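Local coordinates for 433aa long hypothetical phosphoribosylglycinamide formyl transferase (Pyrococcus horikoshii, PDB 2DWC), which is of unconfirmed function but probably belongs to the ATP-grasp proteins of the PurT type and binds ADP, at residues Q20-L25 and P83-P88. Sequence-based numbering, arbitrary orientation.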
ATOM      1  N   GLN B  20       8.936 -10.533 -14.065  1.00 13.09           N
ATOM      2  CA  GLN B  20      10.206 -10.213 -13.413  1.00 11.76           C
ATOM      3  C   GLN B  20       9.975 -10.856 -12.014  1.00 14.56           C
ATOM      4  O   GLN B  20       8.830 -11.054 -11.614  1.00 16.03           O
ATOM      5  CB  GLN B  20      10.411  -8.732 -13.235  1.00 15.20           C
ATOM      6  CG  GLN B  20      11.189  -8.184 -14.443  1.00 14.58           C
ATOM      7  CD  GLN B  20      10.295  -8.214 -15.673  1.00 15.20           C
ATOM      8  OE1 GLN B  20       9.155  -7.788 -15.596  1.00 16.65           O
ATOM      9  NE2 GLN B  20      10.795  -8.762 -16.780  1.00 18.70           N
ATOM     10  N   LYS B  21      11.046 -11.138 -11.274  1.00 14.41           N
ATOM     11  CA  LYS B  21      10.877 -11.844  -9.990  1.00 13.78           C
ATOM     12  C   LYS B  21      11.916 -11.373  -8.964  1.00 14.90           C
ATOM     13  O   LYS B  21      13.098 -11.191  -9.296  1.00 15.09           O
ATOM     14  CB  LYS B  21      11.089 -13.363 -10.234  1.00 13.06           C
ATOM     15  CG  LYS B  21      10.864 -14.232  -8.964  1.00 16.77           C
ATOM     16  CD  LYS B  21      11.342 -15.676  -9.261  1.00 18.96           C
ATOM     17  CE  LYS B  21      10.452 -16.295 -10.325  1.00 21.52           C
ATOM     18  NZ  LYS B  21      10.904 -17.695 -10.649  1.00 18.16           N
ATOM     19  N   ILE B  22      11.459 -11.084  -7.754  1.00 13.63           N
ATOM     20  CA  ILE B  22      12.423 -10.743  -6.702  1.00 11.41           C
ATOM     21  C   ILE B  22      12.435 -11.871  -5.690  1.00 12.89           C
ATOM     22  O   ILE B  22      11.425 -12.552  -5.521  1.00 15.65           O
ATOM     23  CB  ILE B  22      12.058  -9.439  -5.971  1.00 12.87           C
ATOM     24  CG1 ILE B  22      10.658  -9.539  -5.309  1.00 12.78           C
ATOM     25  CG2 ILE B  22      12.148  -8.264  -6.990  1.00 13.55           C
ATOM     26  CD1 ILE B  22      10.323  -8.258  -4.481  1.00 16.19           C
ATOM     27  N   LEU B  23      13.588 -12.063  -5.024  1.00 12.25           N
ATOM     28  CA  LEU B  23      13.745 -13.108  -4.025  1.00 10.33           C
ATOM     29  C   LEU B  23      14.108 -12.371  -2.727  1.00 13.12           C
ATOM     30  O   LEU B  23      15.186 -11.774  -2.630  1.00 15.41           O
ATOM     31  CB  LEU B  23      14.886 -14.078  -4.434  1.00 12.75           C
ATOM     32  CG  LEU B  23      15.082 -15.217  -3.442  1.00 13.11           C
ATOM     33  CD1 LEU B  23      13.855 -16.146  -3.404  1.00 14.94           C
ATOM     34  CD2 LEU B  23      16.339 -16.002  -3.852  1.00 14.65           C
ATOM     35  N   LEU B  24      13.172 -12.386  -1.777  1.00 12.33           N
ATOM     36  CA  LEU B  24      13.396 -11.730  -0.484  1.00 14.52           C
ATOM     37  C   LEU B  24      14.083 -12.700   0.487  1.00 14.41           C
ATOM     38  O   LEU B  24      13.526 -13.754   0.770  1.00 15.82           O
ATOM     39  CB  LEU B  24      12.042 -11.305   0.125  1.00 12.82           C
ATOM     40  CG  LEU B  24      11.302 -10.270  -0.745  1.00 17.71           C
ATOM     41  CD1 LEU B  24       9.933 -10.022  -0.123  1.00 16.27           C
ATOM     42  CD2 LEU B  24      12.068  -8.925  -0.750  1.00 20.01           C
ATOM     43  N   LEU B  25      15.304 -12.393   0.940  1.00 16.15           N
ATOM     44  CA  LEU B  25      15.972 -13.266   1.933  1.00 15.42           C
ATOM     45  C   LEU B  25      15.702 -12.587   3.271  1.00 18.99           C
ATOM     46  O   LEU B  25      16.431 -11.663   3.692  1.00 16.69           O
ATOM     47  CB  LEU B  25      17.458 -13.402   1.618  1.00 16.70           C
ATOM     48  CG  LEU B  25      17.700 -14.038   0.229  1.00 17.53           C
ATOM     49  CD1 LEU B  25      19.258 -14.276   0.085  1.00 18.21           C
ATOM     50  CD2 LEU B  25      16.948 -15.403   0.013  1.00 16.94           C
ATOM     51  N   PRO B  83      15.999 -15.420  -9.879  1.00 15.45           N
ATOM     52  CA  PRO B  83      15.411 -14.099  -9.708  1.00 12.82           C
ATOM     53  C   PRO B  83      16.175 -12.949 -10.390  1.00 16.05           C
ATOM     54  O   PRO B  83      17.377 -13.088 -10.642  1.00 17.07           O
ATOM     55  CB  PRO B  83      15.400 -13.942  -8.200  1.00 13.42           C
ATOM     56  CG  PRO B  83      16.611 -14.588  -7.771  1.00 16.77           C
ATOM     57  CD  PRO B  83      16.716 -15.846  -8.662  1.00 15.18           C
ATOM     58  N   ASP B  84      15.456 -11.836 -10.673  1.00 14.97           N
ATOM     59  CA  ASP B  84      16.104 -10.619 -11.225  1.00 13.08           C
ATOM     60  C   ASP B  84      16.840  -9.838 -10.144  1.00 17.43           C
ATOM     61  O   ASP B  84      17.716  -9.005 -10.452  1.00 16.31           O
ATOM     62  CB  ASP B  84      15.024  -9.727 -11.868  1.00 15.98           C
ATOM     63  CG  ASP B  84      14.419 -10.404 -13.087  1.00 23.36           C
ATOM     64  OD1 ASP B  84      13.345 -11.023 -12.978  1.00 17.30           O
ATOM     65  OD2 ASP B  84      15.072 -10.410 -14.163  1.00 20.97           O
ATOM     66  N   ALA B  85      16.445 -10.028  -8.883  1.00 15.24           N
ATOM     67  CA  ALA B  85      17.131  -9.393  -7.760  1.00 13.23           C
ATOM     68  C   ALA B  85      16.993 -10.246  -6.539  1.00 15.87           C
ATOM     69  O   ALA B  85      15.901 -10.777  -6.284  1.00 16.16           O
ATOM     70  CB  ALA B  85      16.529  -7.988  -7.467  1.00 14.45           C
ATOM     71  N   ILE B  86      18.104 -10.392  -5.810  1.00 13.54           N
ATOM     72  CA  ILE B  86      18.169 -11.141  -4.527  1.00 13.26           C
ATOM     73  C   ILE B  86      18.308 -10.016  -3.495  1.00 17.73           C
ATOM     74  O   ILE B  86      19.282  -9.271  -3.502  1.00 15.71           O
ATOM     75  CB  ILE B  86      19.396 -12.037  -4.528  1.00 11.77           C
ATOM     76  CG1 ILE B  86      19.208 -13.067  -5.621  1.00 15.54           C
ATOM     77  CG2 ILE B  86      19.581 -12.698  -3.116  1.00 16.63           C
ATOM     78  CD1 ILE B  86      20.430 -14.007  -5.765  1.00 14.28           C
ATOM     79  N   ILE B  87      17.298  -9.896  -2.644  1.00 13.85           N
ATOM     80  CA  ILE B  87      17.157  -8.809  -1.673  1.00 13.06           C
ATOM     81  C   ILE B  87      17.287  -9.273  -0.242  1.00 17.47           C
ATOM     82  O   ILE B  87      16.325  -9.777   0.358  1.00 17.27           O
ATOM     83  CB  ILE B  87      15.769  -8.147  -1.892  1.00 13.74           C
ATOM     84  CG1 ILE B  87      15.604  -7.728  -3.360  1.00 19.70           C
ATOM     85  CG2 ILE B  87      15.611  -6.938  -0.975  1.00 16.41           C
ATOM     86  CD1 ILE B  87      14.241  -7.059  -3.741  1.00 16.47           C
ATOM     87  N   PRO B  88      18.485  -9.146   0.323  1.00 18.54           N
ATOM     88  CA  PRO B  88      18.709  -9.557   1.719  1.00 17.81           C
ATOM     89  C   PRO B  88      18.010  -8.555   2.618  1.00 26.19           C
ATOM     90  O   PRO B  88      18.206  -7.354   2.462  1.00 26.79           O
ATOM     91  CB  PRO B  88      20.234  -9.489   1.888  1.00 24.88           C
ATOM     92  CG  PRO B  88      20.808  -9.266   0.548  1.00 21.55           C
ATOM     93  CD  PRO B  88      19.718  -8.622  -0.308  1.00 16.73           C
TER
HETATM   94  O   HOH W   1      13.754  -9.448 -16.416  1.00 28.02           O
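Parallel strands 21-25 and 85-88, their axes 4.7 Å apart at 19°, set I22 opposite A85 and continue in step to L25 opposite P88. L23 N donates to A85 O, L23 O accepts I87 N in a nearly straight bond (2.8 Å, 175°), and L25 N donates to I87 O. Just before strand 85-88, D84 does what a backbone carbonyl does further along: its CG sits beside the backbone N, opposite the carbonyl carbon (chi1 -66°), turning the carboxylate back toward residues 20-21, where OD1 offers its anti lone pair to K21 N at 2.9 Å; D84 N binds K21 O. D84 OD2 accepts from a water that in turn accepts from Q20 NE2; Q20 OE1 turns to G12, and K21 NZ forms a salt bridge with E81. Beta-branched I22, I86 and I87 favour the extended backbone, and P88, on the outermost strand within the chain, needs no N-H. I87 CD1 lies 3.9 Å from I22 CB, and the L24 and I87 side chains lie side by side, pointing the same way, L24 CD2 against I87 CB; helices 29-40 and 313-322 cover this face. On the other, P83 CG packs 3.8 Å from L23 CB, and L25 CD1 meets I86 CG2 at 3.6 Å. The sheet runs 62-65, 44-49, 21-25, 85-88, the 3-2-1-4 order of a Rossmann-like preATP-grasp domain.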